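Local coordinates for cellobiose 2-epimerase (PDB 5ZHB), which probably catalyses the reversible epimerisation at C2 of the reducing-end sugar of cellobiose and related beta-1,4-linked disaccharides, at residues Ile300-Ala312 and Trp352-Lys364. Residues are numbered along the deposited sequence; the frame is centred on the assembly and turned at random.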
loop_
_atom_site.group_PDB
_atom_site.type_symbol
_atom_site.label_atom_id
_atom_site.label_comp_id
_atom_site.label_asym_id
_atom_site.label_seq_id
_atom_site.Cartn_x
_atom_site.Cartn_y
_atom_site.Cartn_z
ATOM N N ILE A 300 21.263 2.195 -10.167
ATOM C CA ILE A 300 19.918 1.721 -10.401
ATOM C C ILE A 300 19.843 0.234 -10.052
ATOM O O ILE A 300 20.658 -0.585 -10.468
ATOM C CB ILE A 300 19.477 2.016 -11.844
ATOM C CG1 ILE A 300 19.410 3.531 -12.098
ATOM C CG2 ILE A 300 18.138 1.330 -12.137
ATOM C CD1 ILE A 300 19.289 3.926 -13.562
ATOM N N ASP A 301 18.837 -0.102 -9.255
ATOM C CA ASP A 301 18.456 -1.484 -9.068
ATOM C C ASP A 301 17.409 -1.819 -10.127
ATOM O O ASP A 301 16.308 -1.284 -10.083
ATOM C CB ASP A 301 18.046 -1.680 -7.615
ATOM C CG ASP A 301 17.594 -3.082 -7.256
ATOM O OD1 ASP A 301 17.453 -3.900 -8.159
ATOM O OD2 ASP A 301 17.434 -3.340 -6.060
ATOM N N TYR A 302 17.770 -2.730 -11.040
ATOM C CA TYR A 302 16.967 -3.098 -12.194
ATOM C C TYR A 302 16.027 -4.269 -11.885
ATOM O O TYR A 302 15.344 -4.751 -12.787
ATOM C CB TYR A 302 17.880 -3.488 -13.370
ATOM C CG TYR A 302 18.552 -2.278 -13.999
ATOM C CD1 TYR A 302 17.812 -1.397 -14.776
ATOM C CD2 TYR A 302 19.893 -1.992 -13.783
ATOM C CE1 TYR A 302 18.390 -0.266 -15.332
ATOM C CE2 TYR A 302 20.484 -0.866 -14.341
ATOM C CZ TYR A 302 19.728 -0.003 -15.114
ATOM O OH TYR A 302 20.243 1.128 -15.667
ATOM N N THR A 303 15.920 -4.666 -10.621
ATOM C CA THR A 303 14.940 -5.675 -10.227
ATOM C C THR A 303 13.538 -5.165 -10.540
ATOM O O THR A 303 13.213 -4.025 -10.228
ATOM C CB THR A 303 15.027 -5.968 -8.732
ATOM O OG1 THR A 303 16.367 -6.317 -8.430
ATOM C CG2 THR A 303 14.120 -7.126 -8.326
ATOM N N ARG A 304 12.727 -6.011 -11.179
ATOM C CA ARG A 304 11.328 -5.730 -11.425
ATOM C C ARG A 304 10.487 -6.283 -10.272
ATOM O O ARG A 304 10.353 -7.503 -10.149
ATOM C CB ARG A 304 10.860 -6.386 -12.718
ATOM C CG ARG A 304 11.220 -5.649 -14.000
ATOM C CD ARG A 304 12.718 -5.795 -14.320
ATOM N NE ARG A 304 12.991 -5.490 -15.729
ATOM C CZ ARG A 304 14.201 -5.477 -16.294
ATOM N NH1 ARG A 304 15.285 -5.572 -15.552
ATOM N NH2 ARG A 304 14.300 -5.305 -17.595
ATOM N N VAL A 305 10.006 -5.381 -9.409
ATOM C CA VAL A 305 9.321 -5.749 -8.177
ATOM C C VAL A 305 7.839 -5.687 -8.479
ATOM O O VAL A 305 7.406 -4.723 -9.110
ATOM C CB VAL A 305 9.702 -4.853 -6.979
ATOM C CG1 VAL A 305 8.918 -5.196 -5.723
ATOM C CG2 VAL A 305 11.181 -4.969 -6.642
ATOM N N TRP A 306 7.064 -6.674 -7.980
ATOM C CA TRP A 306 5.677 -6.843 -8.384
ATOM C C TRP A 306 4.844 -5.586 -8.113
ATOM O O TRP A 306 4.138 -5.092 -9.011
ATOM C CB TRP A 306 5.064 -8.123 -7.758
ATOM C CG TRP A 306 4.273 -7.896 -6.498
ATOM C CD1 TRP A 306 2.922 -7.752 -6.434
ATOM C CD2 TRP A 306 4.759 -7.693 -5.162
ATOM N NE1 TRP A 306 2.532 -7.530 -5.144
ATOM C CE2 TRP A 306 3.631 -7.467 -4.341
ATOM C CE3 TRP A 306 6.020 -7.696 -4.571
ATOM C CZ2 TRP A 306 3.728 -7.199 -2.977
ATOM C CZ3 TRP A 306 6.114 -7.473 -3.214
ATOM C CH2 TRP A 306 4.988 -7.237 -2.430
ATOM N N TRP A 307 4.934 -5.031 -6.911
ATOM C CA TRP A 307 4.049 -3.933 -6.530
ATOM C C TRP A 307 4.355 -2.668 -7.331
ATOM O O TRP A 307 3.432 -1.908 -7.615
ATOM C CB TRP A 307 4.060 -3.656 -5.017
ATOM C CG TRP A 307 5.316 -3.062 -4.434
ATOM C CD1 TRP A 307 6.331 -3.720 -3.808
ATOM C CD2 TRP A 307 5.651 -1.660 -4.373
ATOM N NE1 TRP A 307 7.293 -2.839 -3.400
ATOM C CE2 TRP A 307 6.904 -1.566 -3.738
ATOM C CE3 TRP A 307 5.015 -0.484 -4.803
ATOM C CZ2 TRP A 307 7.526 -0.336 -3.507
ATOM C CZ3 TRP A 307 5.623 0.729 -4.556
ATOM C CH2 TRP A 307 6.874 0.802 -3.932
ATOM N N VAL A 308 5.639 -2.499 -7.702
ATOM C CA VAL A 308 6.054 -1.349 -8.500
ATOM C C VAL A 308 5.367 -1.364 -9.867
ATOM O O VAL A 308 4.797 -0.359 -10.293
ATOM C CB VAL A 308 7.594 -1.321 -8.603
ATOM C CG1 VAL A 308 8.058 -0.266 -9.603
ATOM C CG2 VAL A 308 8.275 -1.174 -7.246
ATOM N N GLN A 309 5.257 -2.543 -10.478
ATOM C CA GLN A 309 4.672 -2.655 -11.798
ATOM C C GLN A 309 3.198 -2.277 -11.730
ATOM O O GLN A 309 2.708 -1.520 -12.561
ATOM C CB GLN A 309 4.827 -4.058 -12.376
ATOM C CG GLN A 309 6.219 -4.663 -12.276
ATOM C CD GLN A 309 7.316 -3.783 -12.839
ATOM O OE1 GLN A 309 7.192 -3.249 -13.937
ATOM N NE2 GLN A 309 8.347 -3.538 -12.048
ATOM N N VAL A 310 2.452 -2.815 -10.760
ATOM C CA VAL A 310 1.020 -2.558 -10.764
ATOM C C VAL A 310 0.696 -1.108 -10.364
ATOM O O VAL A 310 -0.285 -0.560 -10.831
ATOM C CB VAL A 310 0.233 -3.536 -9.861
ATOM C CG1 VAL A 310 0.547 -4.984 -10.199
ATOM C CG2 VAL A 310 0.417 -3.286 -8.379
ATOM N N GLU A 311 1.429 -0.530 -9.415
ATOM C CA GLU A 311 1.244 0.885 -9.086
ATOM C C GLU A 311 1.538 1.746 -10.315
ATOM O O GLU A 311 0.894 2.765 -10.513
ATOM C CB GLU A 311 2.081 1.345 -7.896
ATOM C CG GLU A 311 1.657 0.692 -6.579
ATOM C CD GLU A 311 0.233 0.880 -6.141
ATOM O OE1 GLU A 311 -0.366 1.886 -6.570
ATOM O OE2 GLU A 311 -0.309 0.001 -5.392
ATOM N N ALA A 312 2.530 1.376 -11.113
ATOM C CA ALA A 312 2.804 2.127 -12.341
ATOM C C ALA A 312 1.616 2.028 -13.305
ATOM O O ALA A 312 1.217 3.023 -13.925
ATOM C CB ALA A 312 4.089 1.640 -12.965
ATOM N N TRP A 352 1.645 -14.405 -7.873
ATOM C CA TRP A 352 2.652 -13.580 -8.516
ATOM C C TRP A 352 3.987 -13.773 -7.800
ATOM O O TRP A 352 4.092 -13.900 -6.582
ATOM C CB TRP A 352 2.229 -12.095 -8.497
ATOM C CG TRP A 352 1.005 -11.724 -9.305
ATOM C CD1 TRP A 352 -0.083 -12.471 -9.635
ATOM C CD2 TRP A 352 0.779 -10.431 -9.917
ATOM N NE1 TRP A 352 -0.964 -11.750 -10.399
ATOM C CE2 TRP A 352 -0.456 -10.488 -10.590
ATOM C CE3 TRP A 352 1.522 -9.250 -9.975
ATOM C CZ2 TRP A 352 -0.974 -9.401 -11.289
ATOM C CZ3 TRP A 352 1.008 -8.177 -10.670
ATOM C CH2 TRP A 352 -0.201 -8.258 -11.338
ATOM N N TYR A 353 5.062 -13.714 -8.569
ATOM C CA TYR A 353 6.373 -13.657 -7.953
ATOM C C TYR A 353 6.605 -12.308 -7.271
ATOM O O TYR A 353 6.029 -11.293 -7.654
ATOM C CB TYR A 353 7.440 -13.829 -9.017
ATOM C CG TYR A 353 7.369 -15.122 -9.797
ATOM C CD1 TYR A 353 7.507 -16.360 -9.168
ATOM C CD2 TYR A 353 7.297 -15.089 -11.186
ATOM C CE1 TYR A 353 7.461 -17.537 -9.907
ATOM C CE2 TYR A 353 7.272 -16.253 -11.930
ATOM C CZ TYR A 353 7.394 -17.470 -11.293
ATOM O OH TYR A 353 7.390 -18.578 -12.072
ATOM N N TRP A 354 7.451 -12.324 -6.244
ATOM C CA TRP A 354 7.840 -11.121 -5.545
ATOM C C TRP A 354 8.516 -10.166 -6.528
ATOM O O TRP A 354 8.205 -8.977 -6.594
ATOM C CB TRP A 354 8.792 -11.495 -4.401
ATOM C CG TRP A 354 9.226 -10.310 -3.573
ATOM C CD1 TRP A 354 10.052 -9.300 -3.988
ATOM C CD2 TRP A 354 8.918 -10.023 -2.200
ATOM N NE1 TRP A 354 10.226 -8.376 -2.999
ATOM C CE2 TRP A 354 9.578 -8.814 -1.875
ATOM C CE3 TRP A 354 8.188 -10.680 -1.211
ATOM C CZ2 TRP A 354 9.515 -8.244 -0.609
ATOM C CZ3 TRP A 354 8.158 -10.141 0.054
ATOM C CH2 TRP A 354 8.820 -8.942 0.353
ATOM N N SER A 355 9.488 -10.703 -7.270
ATOM C CA SER A 355 10.240 -9.884 -8.208
ATOM C C SER A 355 10.843 -10.754 -9.297
ATOM O O SER A 355 10.841 -11.983 -9.182
ATOM C CB SER A 355 11.282 -9.041 -7.483
ATOM O OG SER A 355 12.208 -9.824 -6.749
ATOM N N VAL A 356 11.327 -10.089 -10.347
ATOM C CA VAL A 356 12.026 -10.722 -11.451
ATOM C C VAL A 356 13.373 -10.029 -11.641
ATOM O O VAL A 356 13.462 -8.807 -11.585
ATOM C CB VAL A 356 11.206 -10.711 -12.750
ATOM C CG1 VAL A 356 11.973 -11.376 -13.880
ATOM C CG2 VAL A 356 9.846 -11.358 -12.543
ATOM N N GLU A 357 14.428 -10.829 -11.801
ATOM C CA GLU A 357 15.768 -10.311 -12.059
ATOM C C GLU A 357 15.883 -9.828 -13.512
ATOM O O GLU A 357 15.007 -10.106 -14.338
ATOM C CB GLU A 357 16.807 -11.401 -11.798
ATOM C CG GLU A 357 16.765 -12.008 -10.394
ATOM C CD GLU A 357 16.980 -11.016 -9.272
ATOM O OE1 GLU A 357 17.847 -10.144 -9.473
ATOM O OE2 GLU A 357 16.293 -11.076 -8.227
ATOM N N ALA A 358 16.974 -9.097 -13.824
ATOM C CA ALA A 358 17.203 -8.529 -15.151
ATOM C C ALA A 358 17.317 -9.614 -16.218
ATOM O O ALA A 358 16.957 -9.382 -17.369
ATOM C CB ALA A 358 18.435 -7.668 -15.146
ATOM N N ASP A 359 17.791 -10.802 -15.833
ATOM C CA ASP A 359 17.890 -11.930 -16.751
ATOM C C ASP A 359 16.526 -12.535 -17.071
ATOM O O ASP A 359 16.474 -13.479 -17.852
ATOM C CB ASP A 359 18.787 -13.028 -16.202
ATOM C CG ASP A 359 18.468 -13.436 -14.772
ATOM O OD1 ASP A 359 17.280 -13.677 -14.495
ATOM O OD2 ASP A 359 19.398 -13.465 -13.937
ATOM N N GLY A 360 15.442 -12.057 -16.436
ATOM C CA GLY A 360 14.114 -12.607 -16.672
ATOM C C GLY A 360 13.740 -13.738 -15.708
ATOM O O GLY A 360 12.609 -14.224 -15.721
ATOM N N GLN A 361 14.640 -14.120 -14.813
ATOM C CA GLN A 361 14.323 -15.212 -13.900
ATOM C C GLN A 361 13.649 -14.679 -12.636
ATOM O O GLN A 361 14.038 -13.638 -12.098
ATOM C CB GLN A 361 15.533 -16.020 -13.426
ATOM C CG GLN A 361 16.352 -16.654 -14.545
ATOM C CD GLN A 361 15.835 -18.001 -15.013
ATOM O OE1 GLN A 361 16.577 -18.989 -15.036
ATOM N NE2 GLN A 361 14.568 -18.058 -15.398
ATOM N N PRO A 362 12.697 -15.452 -12.076
ATOM C CA PRO A 362 12.073 -15.100 -10.797
ATOM C C PRO A 362 13.070 -15.036 -9.640
ATOM O O PRO A 362 13.918 -15.907 -9.482
ATOM C CB PRO A 362 10.991 -16.171 -10.575
ATOM C CG PRO A 362 10.842 -16.887 -11.916
ATOM C CD PRO A 362 12.129 -16.667 -12.689
ATOM N N THR A 363 12.931 -14.013 -8.785
ATOM C CA THR A 363 13.690 -13.932 -7.556
ATOM C C THR A 363 13.114 -14.976 -6.598
ATOM O O THR A 363 11.898 -15.073 -6.444
ATOM C CB THR A 363 13.599 -12.519 -6.977
ATOM O OG1 THR A 363 13.841 -11.547 -8.002
ATOM C CG2 THR A 363 14.516 -12.331 -5.787
ATOM N N LYS A 364 13.981 -15.687 -5.890
ATOM C CA LYS A 364 13.545 -16.821 -5.075
ATOM C C LYS A 364 13.169 -16.340 -3.687
ATOM O O LYS A 364 13.870 -16.592 -2.717
ATOM C CB LYS A 364 14.604 -17.927 -5.009
ATOM C CG LYS A 364 14.815 -18.600 -6.332
ATOM C CD LYS A 364 15.817 -19.746 -6.250
ATOM C CE LYS A 364 15.819 -20.592 -7.478
ATOM N NZ LYS A 364 16.012 -19.761 -8.661
HETATM O O HOH W 1 16.854 -8.854 -6.388
#
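Arg304 and Val356 pair through their backbones in both directions: Arg304 N donates to Val356 O at 2.9 Å, and Val356 N returns a bond to Arg304 O, which also receives a CA-H...O contact from Ser355. A third bond, Trp306 N to Trp354 O (2.9 Å, 159° at the hydrogen), satisfies an amide in the first turn of helix 306-323, where no earlier helical carbonyl can serve. This short pairing adds 355-356 as an edge strand to a four-stranded antiparallel sheet assembled from three of the connections between helices of the (alpha/alpha)6 barrel that characterises the GlcNAc 2-epimerase family. The buried guanidinium of Arg304 is gripped at all three nitrogens: NH1 by Tyr302 O, NE by Ser290 and NH2 by a salt bridge to Asp288. Beside the strands, Ser355 OG donates to Thr363 OG1, which donates in turn to Glu357 OE2 (2.5 Å); a water joins that carboxylate oxygen to Thr303 OG1, itself a donor to Asp301 OD1. The six-membered ring of Trp306 sets its edge against the face of Trp354, planes at 61°, with CZ3 3.9 Å from Trp354 CD2; the Trp354 ring reaches back because its CG stands anti to the backbone N (chi1 -178°), although its CB points away. With an alanine in place of Trp306 the amide bond would remain, but that face of Trp354 would probably lose its edge-on partner. Farther along, Val310 CG1 presses on Trp352 CZ3 at 3.3 Å, while this indole's NE1 donates to Glu11.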